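PDB 7AE5: phenolic acid decarboxylase from Sedimentibacter hydroxybenzoicus, which catalyses the reversible, non-oxidative decarboxylation of 4-hydroxybenzoate and 3,4-dihydroxybenzoate, using prenylated FMN and manganese, to detoxify phenolic compounds under anaerobic conditions. Local coordinates for residues K161-T166 with Q225-F230. Residues are numbered along the deposited sequence; the frame is centred on the assembly and turned at random.
With RB (rubidium ion), chain R.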
ATOM      1  N   LYS C 161      -2.431  50.655   0.187  1.00105.42           N
ATOM      2  CA  LYS C 161      -1.226  50.029  -0.336  1.00104.71           C
ATOM      3  C   LYS C 161      -0.111  49.932   0.696  1.00 99.28           C
ATOM      4  O   LYS C 161       0.885  49.245   0.444  1.00 98.43           O
ATOM      5  CB  LYS C 161      -0.717  50.799  -1.562  1.00105.52           C
ATOM      6  N   LEU C 162      -0.249  50.597   1.841  1.00 82.73           N
ATOM      7  CA  LEU C 162       0.765  50.511   2.883  1.00 77.52           C
ATOM      8  C   LEU C 162       0.755  49.121   3.508  1.00 77.69           C
ATOM      9  O   LEU C 162      -0.305  48.598   3.866  1.00 79.90           O
ATOM     10  CB  LEU C 162       0.523  51.577   3.949  1.00 74.50           C
ATOM     11  CG  LEU C 162       1.552  51.634   5.079  1.00 69.22           C
ATOM     12  CD1 LEU C 162       2.170  53.021   5.177  1.00 67.61           C
ATOM     13  CD2 LEU C 162       0.916  51.230   6.395  1.00 68.68           C
ATOM     14  N   ASN C 163       1.935  48.522   3.639  1.00 66.90           N
ATOM     15  CA  ASN C 163       2.059  47.161   4.136  1.00 66.74           C
ATOM     16  C   ASN C 163       3.110  47.100   5.235  1.00 61.03           C
ATOM     17  O   ASN C 163       4.099  47.838   5.214  1.00 57.92           O
ATOM     18  CB  ASN C 163       2.422  46.188   3.005  1.00 70.44           C
ATOM     19  CG  ASN C 163       1.271  45.961   2.045  1.00 76.44           C
ATOM     20  OD1 ASN C 163       1.416  46.131   0.834  1.00 80.07           O
ATOM     21  ND2 ASN C 163       0.115  45.580   2.581  1.00 77.17           N
ATOM     22  N   VAL C 164       2.876  46.216   6.204  1.00 59.29           N
ATOM     23  CA  VAL C 164       3.790  45.994   7.319  1.00 55.06           C
ATOM     24  C   VAL C 164       4.004  44.492   7.466  1.00 54.00           C
ATOM     25  O   VAL C 164       3.037  43.729   7.626  1.00 56.66           O
ATOM     26  CB  VAL C 164       3.269  46.595   8.636  1.00 57.23           C
ATOM     27  CG1 VAL C 164       4.310  46.451   9.735  1.00 54.80           C
ATOM     28  CG2 VAL C 164       2.878  48.057   8.451  1.00 59.39           C
ATOM     29  N   GLY C 165       5.271  44.073   7.403  1.00 62.57           N
ATOM     30  CA  GLY C 165       5.635  42.695   7.642  1.00 58.91           C
ATOM     31  C   GLY C 165       6.946  42.622   8.399  1.00 52.62           C
ATOM     32  O   GLY C 165       7.679  43.609   8.503  1.00 50.91           O
ATOM     33  N   THR C 166       7.225  41.439   8.937  1.00 53.34           N
ATOM     34  CA  THR C 166       8.478  41.177   9.635  1.00 48.73           C
ATOM     35  C   THR C 166       9.465  40.527   8.676  1.00 47.65           C
ATOM     36  O   THR C 166       9.145  39.521   8.036  1.00 49.46           O
ATOM     37  CB  THR C 166       8.265  40.273  10.850  1.00 47.72           C
ATOM     38  OG1 THR C 166       7.512  39.117  10.462  1.00 49.70           O
ATOM     39  CG2 THR C 166       7.524  41.018  11.948  1.00 49.15           C
ATOM     40  N   GLN C 225      -8.562  43.965   6.317  1.00 62.35           N
ATOM     41  CA  GLN C 225      -8.450  45.380   6.747  1.00 61.73           C
ATOM     42  C   GLN C 225      -7.058  45.933   6.431  1.00 61.63           C
ATOM     43  O   GLN C 225      -6.174  45.153   6.032  1.00 61.76           O
ATOM     44  CB  GLN C 225      -8.721  45.503   8.245  1.00 60.07           C
ATOM     45  CG  GLN C 225     -10.006  44.825   8.696  1.00 59.90           C
ATOM     46  CD  GLN C 225      -9.747  43.540   9.444  1.00 59.13           C
ATOM     47  OE1 GLN C 225      -9.124  42.614   8.935  1.00 59.70           O
ATOM     48  NE2 GLN C 225     -10.236  43.475  10.670  1.00 57.73           N
ATOM     49  N   ASN C 226      -6.880  47.241   6.609  1.00 69.31           N
ATOM     50  CA  ASN C 226      -5.549  47.864   6.411  1.00 68.99           C
ATOM     51  C   ASN C 226      -4.656  47.437   7.573  1.00 67.62           C
ATOM     52  O   ASN C 226      -5.188  47.040   8.603  1.00 66.86           O
ATOM     53  CB  ASN C 226      -5.657  49.383   6.230  1.00 68.92           C
ATOM     54  CG  ASN C 226      -6.427  49.770   4.986  1.00 70.13           C
ATOM     55  OD1 ASN C 226      -6.365  49.082   3.969  1.00 71.06           O
ATOM     56  ND2 ASN C 226      -7.156  50.869   5.056  1.00 70.05           N
ATOM     57  N   GLU C 227      -3.348  47.562   7.419  1.00 57.93           N
ATOM     58  CA  GLU C 227      -2.404  47.051   8.441  1.00 56.81           C
ATOM     59  C   GLU C 227      -2.712  47.597   9.829  1.00 55.60           C
ATOM     60  O   GLU C 227      -2.919  46.794  10.739  1.00 54.74           O
ATOM     61  CB  GLU C 227      -0.984  47.416   8.023  1.00 56.82           C
ATOM     62  CG  GLU C 227      -0.673  46.996   6.606  1.00 58.18           C
ATOM     63  CD  GLU C 227      -0.665  45.499   6.358  1.00 57.86           C
ATOM     64  OE1 GLU C 227       0.294  44.846   6.779  1.00 56.16           O
ATOM     65  OE2 GLU C 227      -1.616  44.996   5.737  1.00 59.30           O
ATOM     66  N   TYR C 228      -2.675  48.913   9.978  1.00 63.54           N
ATOM     67  CA  TYR C 228      -2.859  49.508  11.322  1.00 62.29           C
ATOM     68  C   TYR C 228      -4.334  49.387  11.699  1.00 62.10           C
ATOM     69  O   TYR C 228      -4.630  49.352  12.893  1.00 61.41           O
ATOM     70  CB  TYR C 228      -2.279  50.920  11.323  1.00 62.07           C
ATOM     71  CG  TYR C 228      -0.788  51.002  11.124  1.00 61.67           C
ATOM     72  CD1 TYR C 228       0.080  50.247  11.892  1.00 60.58           C
ATOM     73  CD2 TYR C 228      -0.240  51.850  10.179  1.00 62.42           C
ATOM     74  CE1 TYR C 228       1.452  50.334  11.735  1.00 60.30           C
ATOM     75  CE2 TYR C 228       1.130  51.949  10.005  1.00 62.11           C
ATOM     76  CZ  TYR C 228       1.978  51.185  10.783  1.00 61.06           C
ATOM     77  OH  TYR C 228       3.328  51.266  10.618  1.00 60.71           O
ATOM     78  N   GLU C 229      -5.218  49.295  10.701  1.00 64.81           N
ATOM     79  CA  GLU C 229      -6.607  49.061  11.081  1.00 64.68           C
ATOM     80  C   GLU C 229      -6.795  47.659  11.644  1.00 64.24           C
ATOM     81  O   GLU C 229      -7.629  47.456  12.533  1.00 63.38           O
ATOM     82  CB  GLU C 229      -7.529  49.282   9.883  1.00 66.07           C
ATOM     83  N   PHE C 230      -6.032  46.684  11.142  1.00 56.48           N
ATOM     84  CA  PHE C 230      -6.120  45.333  11.684  1.00 55.72           C
ATOM     85  C   PHE C 230      -5.619  45.287  13.121  1.00 54.52           C
ATOM     86  O   PHE C 230      -6.184  44.570  13.957  1.00 53.97           O
ATOM     87  CB  PHE C 230      -5.335  44.356  10.810  1.00 56.53           C
ATOM     88  CG  PHE C 230      -5.461  42.924  11.246  1.00 56.14           C
ATOM     89  CD1 PHE C 230      -6.696  42.296  11.259  1.00 56.40           C
ATOM     90  CD2 PHE C 230      -4.347  42.204  11.643  1.00 55.43           C
ATOM     91  CE1 PHE C 230      -6.818  40.980  11.662  1.00 55.95           C
ATOM     92  CE2 PHE C 230      -4.462  40.884  12.045  1.00 54.99           C
ATOM     93  CZ  PHE C 230      -5.700  40.272  12.054  1.00 55.23           C
TER
HETATM   94 RB    RB R 502       1.015  42.415   8.078  1.00367.38          RB
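A buried metal-linked contact joins strand 163-165 to the first turn of helix 227-234: V164 and E227 share a rubidium ion and a hydrogen bond, with L162 and Y228 packed beside them. E227 points at the strand from the start of the helix, and its chain is bent about the CB-CG bond (chi2 -65°), carrying the carboxylate across to the backbone of V164. There V164 N donates to E227 OE1 over 3.0 Å, a fairly straight bond (159° at the hydrogen) that meets the oxygen from above the carboxylate plane. The same OE1 binds rubidium at 2.9 Å, while V164 O, at the other end of that residue, binds it at 2.5 Å. One carboxylate oxygen is thus gripped by an N-H and a cation, which fixes the rotation of the group. M216 SD, T219 O and Y223 OH also bind the ion, tying the site to helix 211-217 and the loop after it. Replacing E227 by an alanine would probably leave V164 N without this acceptor and the rubidium short of a ligand. Nearer the helix, E227 CG comes within 3.2 Å of L162 O. Apolar packing continues on Y228: L162, with CG anti to its N (chi1 -178°), brings CD2 to 3.7 Å from Y228 CE2, and V164 CG2 lies 4.0 Å from Y228 CZ, both approaching the ring obliquely. The Y228 hydroxyl is fixed by a hydrogen bond to Y252 O, and V149 of strand 147-150 touches both L162 and Y228. With E227 also a predicted manganese ligand, like N163 and H185, the rubidium probably occupies the monovalent-cation site that adjoins the manganese and prenylated-FMN site in UbiD-family decarboxylases.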